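Local structure of peptidase M16 inactive domain family protein (Pseudomonas fluorescens, 3GWB) at residues Q77-G81 against L82-F86; A335-K339 against N340-Q344; G370-G373 against A374-F377. The protein is an M16 peptidase-family protein of unestablished activity, named for the family's inactive domain and possibly a metal-binding hydrolase. One frame throughout, in Å; residues are numbered along the deposited sequence.

Contact 1: Q77-G81 against L82-F86; sequences QGFEG and LGADF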
# COMPACT_ATOMS: atom_id res chain seq x y z
N GLN A 77 7.97 18.02 2.30
CA GLN A 77 8.08 18.91 1.16
C GLN A 77 9.55 19.10 0.82
O GLN A 77 9.92 19.25 -0.34
CB GLN A 77 7.43 20.26 1.47
CG GLN A 77 5.98 20.14 1.91
CD GLN A 77 5.17 21.39 1.61
OE1 GLN A 77 5.59 22.51 1.93
NE2 GLN A 77 4.01 21.21 0.99
N GLY A 78 10.38 19.07 1.85
CA GLY A 78 11.80 19.22 1.65
C GLY A 78 12.36 18.18 0.70
O GLY A 78 13.11 18.51 -0.22
N PHE A 79 12.01 16.91 0.91
CA PHE A 79 12.50 15.85 0.04
C PHE A 79 11.85 15.98 -1.34
O PHE A 79 12.54 15.94 -2.37
CB PHE A 79 12.18 14.47 0.63
CG PHE A 79 13.03 14.10 1.83
CD1 PHE A 79 14.42 14.06 1.73
CD2 PHE A 79 12.44 13.74 3.04
CE1 PHE A 79 15.22 13.68 2.82
CE2 PHE A 79 13.22 13.36 4.14
CZ PHE A 79 14.61 13.33 4.03
N GLU A 80 10.54 16.16 -1.37
CA GLU A 80 9.81 16.29 -2.63
C GLU A 80 10.34 17.39 -3.54
O GLU A 80 10.46 17.20 -4.75
CB GLU A 80 8.32 16.56 -2.36
CG GLU A 80 7.49 15.33 -2.06
CD GLU A 80 6.06 15.68 -1.70
OE1 GLU A 80 5.38 16.35 -2.51
OE2 GLU A 80 5.60 15.28 -0.60
N GLY A 81 10.66 18.54 -2.96
CA GLY A 81 11.16 19.65 -3.76
C GLY A 81 12.52 19.37 -4.38
O GLY A 81 12.95 20.08 -5.29
N LEU A 82 13.18 18.33 -3.89
CA LEU A 82 14.50 17.96 -4.39
C LEU A 82 14.45 16.73 -5.30
O LEU A 82 15.47 16.30 -5.84
CB LEU A 82 15.43 17.68 -3.20
CG LEU A 82 15.71 18.89 -2.30
CD1 LEU A 82 16.48 18.46 -1.05
CD2 LEU A 82 16.51 19.92 -3.09
N GLY A 83 13.26 16.18 -5.46
CA GLY A 83 13.09 15.01 -6.30
C GLY A 83 13.53 13.74 -5.62
O GLY A 83 13.81 12.73 -6.28
N ALA A 84 13.58 13.77 -4.29
CA ALA A 84 14.01 12.61 -3.51
C ALA A 84 12.87 11.98 -2.71
O ALA A 84 11.93 12.66 -2.30
CB ALA A 84 15.14 13.02 -2.55
N ASP A 85 12.98 10.68 -2.47
CA ASP A 85 11.97 9.97 -1.69
C ASP A 85 12.57 9.34 -0.44
O ASP A 85 13.64 8.74 -0.49
CB ASP A 85 11.30 8.89 -2.53
CG ASP A 85 10.23 8.13 -1.76
OD1 ASP A 85 10.50 6.98 -1.34
OD2 ASP A 85 9.12 8.69 -1.56
N PHE A 86 11.88 9.48 0.68
CA PHE A 86 12.34 8.94 1.95
C PHE A 86 11.56 7.66 2.23
O PHE A 86 10.36 7.59 1.96
CB PHE A 86 12.10 9.95 3.09
CG PHE A 86 12.42 9.43 4.46
CD1 PHE A 86 13.74 9.27 4.88
CD2 PHE A 86 11.39 9.05 5.33
CE1 PHE A 86 14.04 8.76 6.15
CE2 PHE A 86 11.68 8.54 6.60
CZ PHE A 86 13.00 8.39 7.01
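Phe79 O takes two backbone hydrogen bonds where helix 72-80 gives way to the chain leading into strand 85-90: Leu82 N lies 2.9 Å and Ala84 N 3.1 Å from Phe79 O. The two donors approach from opposite faces of the carbonyl plane, so this one oxygen is gripped from both sides. A type I turn from Glu80 to Gly83 is closed by Gly83 N, 3.1 Å from Glu80 O. Gly83 then leaves helical geometry with a positive phi of 79°, a backbone conformation that favours glycine.

Leu82 folds back over the last helical turn, its CG 3.4 Å from Gly78 O, while its side chain also touches Pro110 and Ala111 of helix 105-120. An alanine here would probably open a gap between the turn and helix 105-120 and take away most of the aliphatic contact on Gly78 O.

Farther along, Phe86 CB makes an off-centre CH-pi contact with the Phe79 ring, 3.7 Å from Phe79 CE2. The Phe86 CG is anti to the backbone N (chi1 174°), which carries the second ring past the first: the planes differ by just 6°, yet with centroids 5.7 Å apart they barely overlap. Phe79 also meets Leu114 of helix 105-120 and Leu99 of strand 95-102. The six-to-one bond from Ala84 N to Phe79 O, the five-to-two bond from Gly83 N to Glu80 O and positive-phi Gly83 define a Schellman motif, which leads from helix 72-80 into strand 85-90, outermost in the six-stranded mixed sheet of this chain.

Contact 2: A335-K339 against N340-Q344; sequences AEYLK and NGPTQ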
# COMPACT_ATOMS: atom_id res chain seq x y z
N ALA A 335 4.50 -33.77 3.67
CA ALA A 335 5.22 -34.99 4.02
C ALA A 335 5.76 -35.64 2.76
O ALA A 335 6.92 -36.03 2.70
CB ALA A 335 4.30 -35.94 4.75
N GLU A 336 4.89 -35.75 1.76
CA GLU A 336 5.23 -36.35 0.47
C GLU A 336 6.38 -35.61 -0.20
O GLU A 336 7.25 -36.22 -0.80
CB GLU A 336 3.99 -36.36 -0.42
CG GLU A 336 4.23 -36.60 -1.91
CD GLU A 336 5.01 -37.86 -2.21
OE1 GLU A 336 4.70 -38.92 -1.62
OE2 GLU A 336 5.93 -37.80 -3.05
N TYR A 337 6.39 -34.28 -0.10
CA TYR A 337 7.45 -33.49 -0.70
C TYR A 337 8.81 -33.74 -0.03
O TYR A 337 9.82 -33.92 -0.71
CB TYR A 337 7.13 -31.99 -0.61
CG TYR A 337 8.11 -31.12 -1.37
CD1 TYR A 337 8.19 -31.19 -2.76
CD2 TYR A 337 8.96 -30.24 -0.71
CE1 TYR A 337 9.10 -30.40 -3.48
CE2 TYR A 337 9.88 -29.44 -1.41
CZ TYR A 337 9.93 -29.53 -2.80
OH TYR A 337 10.83 -28.75 -3.52
N LEU A 338 8.84 -33.75 1.30
CA LEU A 338 10.09 -33.99 2.02
C LEU A 338 10.58 -35.41 1.79
O LEU A 338 11.79 -35.66 1.74
CB LEU A 338 9.91 -33.77 3.52
CG LEU A 338 9.68 -32.34 4.01
CD1 LEU A 338 9.63 -32.33 5.54
CD2 LEU A 338 10.80 -31.43 3.52
N LYS A 339 9.63 -36.32 1.64
CA LYS A 339 9.93 -37.73 1.43
C LYS A 339 10.56 -38.03 0.07
O LYS A 339 11.60 -38.69 -0.00
CB LYS A 339 8.65 -38.56 1.58
CG LYS A 339 8.84 -40.05 1.35
CD LYS A 339 7.51 -40.79 1.48
CE LYS A 339 7.66 -42.28 1.20
NZ LYS A 339 8.58 -42.94 2.17
N ASN A 340 9.96 -37.54 -1.01
CA ASN A 340 10.48 -37.83 -2.34
C ASN A 340 11.23 -36.71 -3.03
O ASN A 340 11.91 -36.94 -4.03
CB ASN A 340 9.35 -38.32 -3.25
CG ASN A 340 8.80 -39.65 -2.80
OD1 ASN A 340 9.56 -40.55 -2.44
ND2 ASN A 340 7.48 -39.79 -2.82
N GLY A 341 11.12 -35.50 -2.50
CA GLY A 341 11.81 -34.38 -3.11
C GLY A 341 11.10 -33.90 -4.36
O GLY A 341 10.02 -34.39 -4.69
N PRO A 342 11.68 -32.93 -5.07
CA PRO A 342 11.06 -32.40 -6.28
C PRO A 342 11.44 -33.24 -7.51
O PRO A 342 12.46 -33.93 -7.49
CB PRO A 342 11.64 -31.00 -6.35
CG PRO A 342 13.04 -31.22 -5.90
CD PRO A 342 12.87 -32.14 -4.70
N THR A 343 10.63 -33.16 -8.55
CA THR A 343 10.90 -33.90 -9.79
C THR A 343 11.83 -33.05 -10.64
O THR A 343 11.91 -31.83 -10.44
CB THR A 343 9.61 -34.14 -10.59
OG1 THR A 343 9.02 -32.88 -10.93
CG2 THR A 343 8.62 -34.96 -9.77
N GLN A 344 12.53 -33.67 -11.59
CA GLN A 344 13.44 -32.95 -12.48
C GLN A 344 12.73 -31.79 -13.14
O GLN A 344 13.27 -30.69 -13.24
CB GLN A 344 13.97 -33.86 -13.59
CG GLN A 344 15.32 -34.49 -13.31
CD GLN A 344 16.35 -33.47 -12.87
OE1 GLN A 344 16.57 -32.45 -13.53
NE2 GLN A 344 17.01 -33.75 -11.75
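Asn340 ND2 donates to Glu336 OE2 across one helical turn, the two atoms 2.5 Å apart. That is short for such a pair, so the exact length deserves caution, but the direction is well formed: OE2 is met on its syn side, close to the carboxylate plane, and lies near the amide plane of Asn340. The two flat groups are nevertheless turned 43° against each other. Glu336 reaches this position because its chain bends at chi2 (55°), bringing the carboxylate round toward the end of the helix. The same residue pair is joined through the backbone, with Asn340 N 3.0 Å from Glu336 O, and the next bond, from Gly341 N to Tyr337 O at 2.7 Å, finishes the helix.

Gly341 is the first residue to leave helical geometry, with a positive phi of 77°, which favours glycine, and starts the short connection to helix 344-356. Thr343 is the N-cap of that second helix: its OG1 caps a backbone N just beyond, and its own N bonds to Glu346 OE1.

Tyr337 extends along the departing chain, its OH 3.7 Å and its CE1 3.9 Å from Pro342 CB, the two side chains meeting at a slant. A weak hydrogen bond links Tyr337 OH to Gly272 O, while Ile275 of helix 266-277 touches both Tyr337 and Pro342, and Met404 of helix 397-407 touches Tyr337.

Contact 3: G370-G373 against A374-F377; sequences GQLG and AMGF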
# COMPACT_ATOMS: atom_id res chain seq x y z
N GLY A 370 19.01 -3.37 -1.80
CA GLY A 370 18.34 -4.23 -0.83
C GLY A 370 19.21 -5.42 -0.45
O GLY A 370 19.33 -5.78 0.72
N GLN A 371 19.83 -6.04 -1.45
CA GLN A 371 20.69 -7.20 -1.23
C GLN A 371 21.97 -6.81 -0.50
O GLN A 371 22.44 -7.54 0.37
CB GLN A 371 21.05 -7.86 -2.56
CG GLN A 371 19.85 -8.41 -3.32
CD GLN A 371 19.09 -9.46 -2.53
OE1 GLN A 371 19.66 -10.46 -2.09
NE2 GLN A 371 17.79 -9.24 -2.36
N LEU A 372 22.53 -5.65 -0.85
CA LEU A 372 23.75 -5.17 -0.20
C LEU A 372 23.52 -4.96 1.29
O LEU A 372 24.38 -5.26 2.12
CB LEU A 372 24.21 -3.85 -0.82
CG LEU A 372 24.81 -3.88 -2.23
CD1 LEU A 372 25.46 -2.52 -2.52
CD2 LEU A 372 25.86 -4.98 -2.32
N GLY A 373 22.34 -4.42 1.62
CA GLY A 373 22.01 -4.19 3.01
C GLY A 373 21.99 -5.51 3.77
O GLY A 373 22.53 -5.61 4.87
N ALA A 374 21.36 -6.52 3.18
CA ALA A 374 21.28 -7.84 3.81
C ALA A 374 22.67 -8.46 3.89
O ALA A 374 23.00 -9.11 4.89
CB ALA A 374 20.35 -8.75 3.02
N MSE A 375 23.48 -8.28 2.86
CA MSE A 375 24.83 -8.82 2.85
C MSE A 375 25.61 -8.26 4.03
O MSE A 375 26.27 -9.00 4.78
CB MSE A 375 25.55 -8.48 1.53
CG MSE A 375 25.09 -9.31 0.32
SE MSE A 375 25.67 -8.68 -1.30
CE MSE A 375 27.42 -8.67 -1.06
N GLY A 376 25.53 -6.94 4.22
CA GLY A 376 26.24 -6.30 5.31
C GLY A 376 25.70 -6.63 6.68
O GLY A 376 26.46 -6.91 7.61
N PHE A 377 24.38 -6.59 6.81
CA PHE A 377 23.73 -6.86 8.08
C PHE A 377 23.95 -8.29 8.56
O PHE A 377 24.19 -8.52 9.75
CB PHE A 377 22.23 -6.60 7.98
CG PHE A 377 21.52 -6.62 9.31
CD1 PHE A 377 21.55 -5.51 10.14
CD2 PHE A 377 20.88 -7.77 9.76
CE1 PHE A 377 20.91 -5.52 11.38
CE2 PHE A 377 20.24 -7.80 11.00
CZ PHE A 377 20.27 -6.68 11.82
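Met375, a selenomethionine, turns its SE toward Leu372 through two torsions: CG sits anti to the carbonyl carbon (chi1 -75°), and the chain bends at chi3 (57°). The spacing of three positions puts both residues on one side of the helix, and the chi3 bend then brings SE near the CD2 branch of Leu372, the two side chains meeting at a slant.

The setting is an unbroken alpha helix, 365-377, whose i to i+4 bonds run in sequence. The four that join these segments range from 2.8 Å, between Met375 N and Gln371 O, to 3.3 Å, between Ala374 N and Gly370 O.

The side carrying Leu372 and Met375 faces the six-stranded mixed sheet: Leu372 touches Val28, Ala200 and Val202, and Met375 touches Leu26. Met375 also meets Tyr384 and Leu385 of helix 384-394, placing it between sheet and neighbouring helix. Met375 CG lies 3.2 Å from Gln371 O, the same oxygen that accepts from Met375 N, and beyond it the Met375 SE lies 3.8 Å from Leu372 CD2.

How the contacts relate
All three contacts are local, but they sample separate parts of the chain. Contact 1 and contact 2 lie on opposite sides of its centre, their own centres 50 Å apart and their nearest atoms about 36 Å apart. Contact 3 is the most central, about 12 Å from the chain's centre; its nearest atoms are about 13 Å from those of contact 1 and about 20 Å from those of contact 2. Contacts 1 and 3 share one structure, the six-stranded mixed sheet: contact 1 leads into its outermost strand within this chain, 85-90, whereas contact 3 packs on strands 24-29 and 197-203. Contact 2 joins two helices instead.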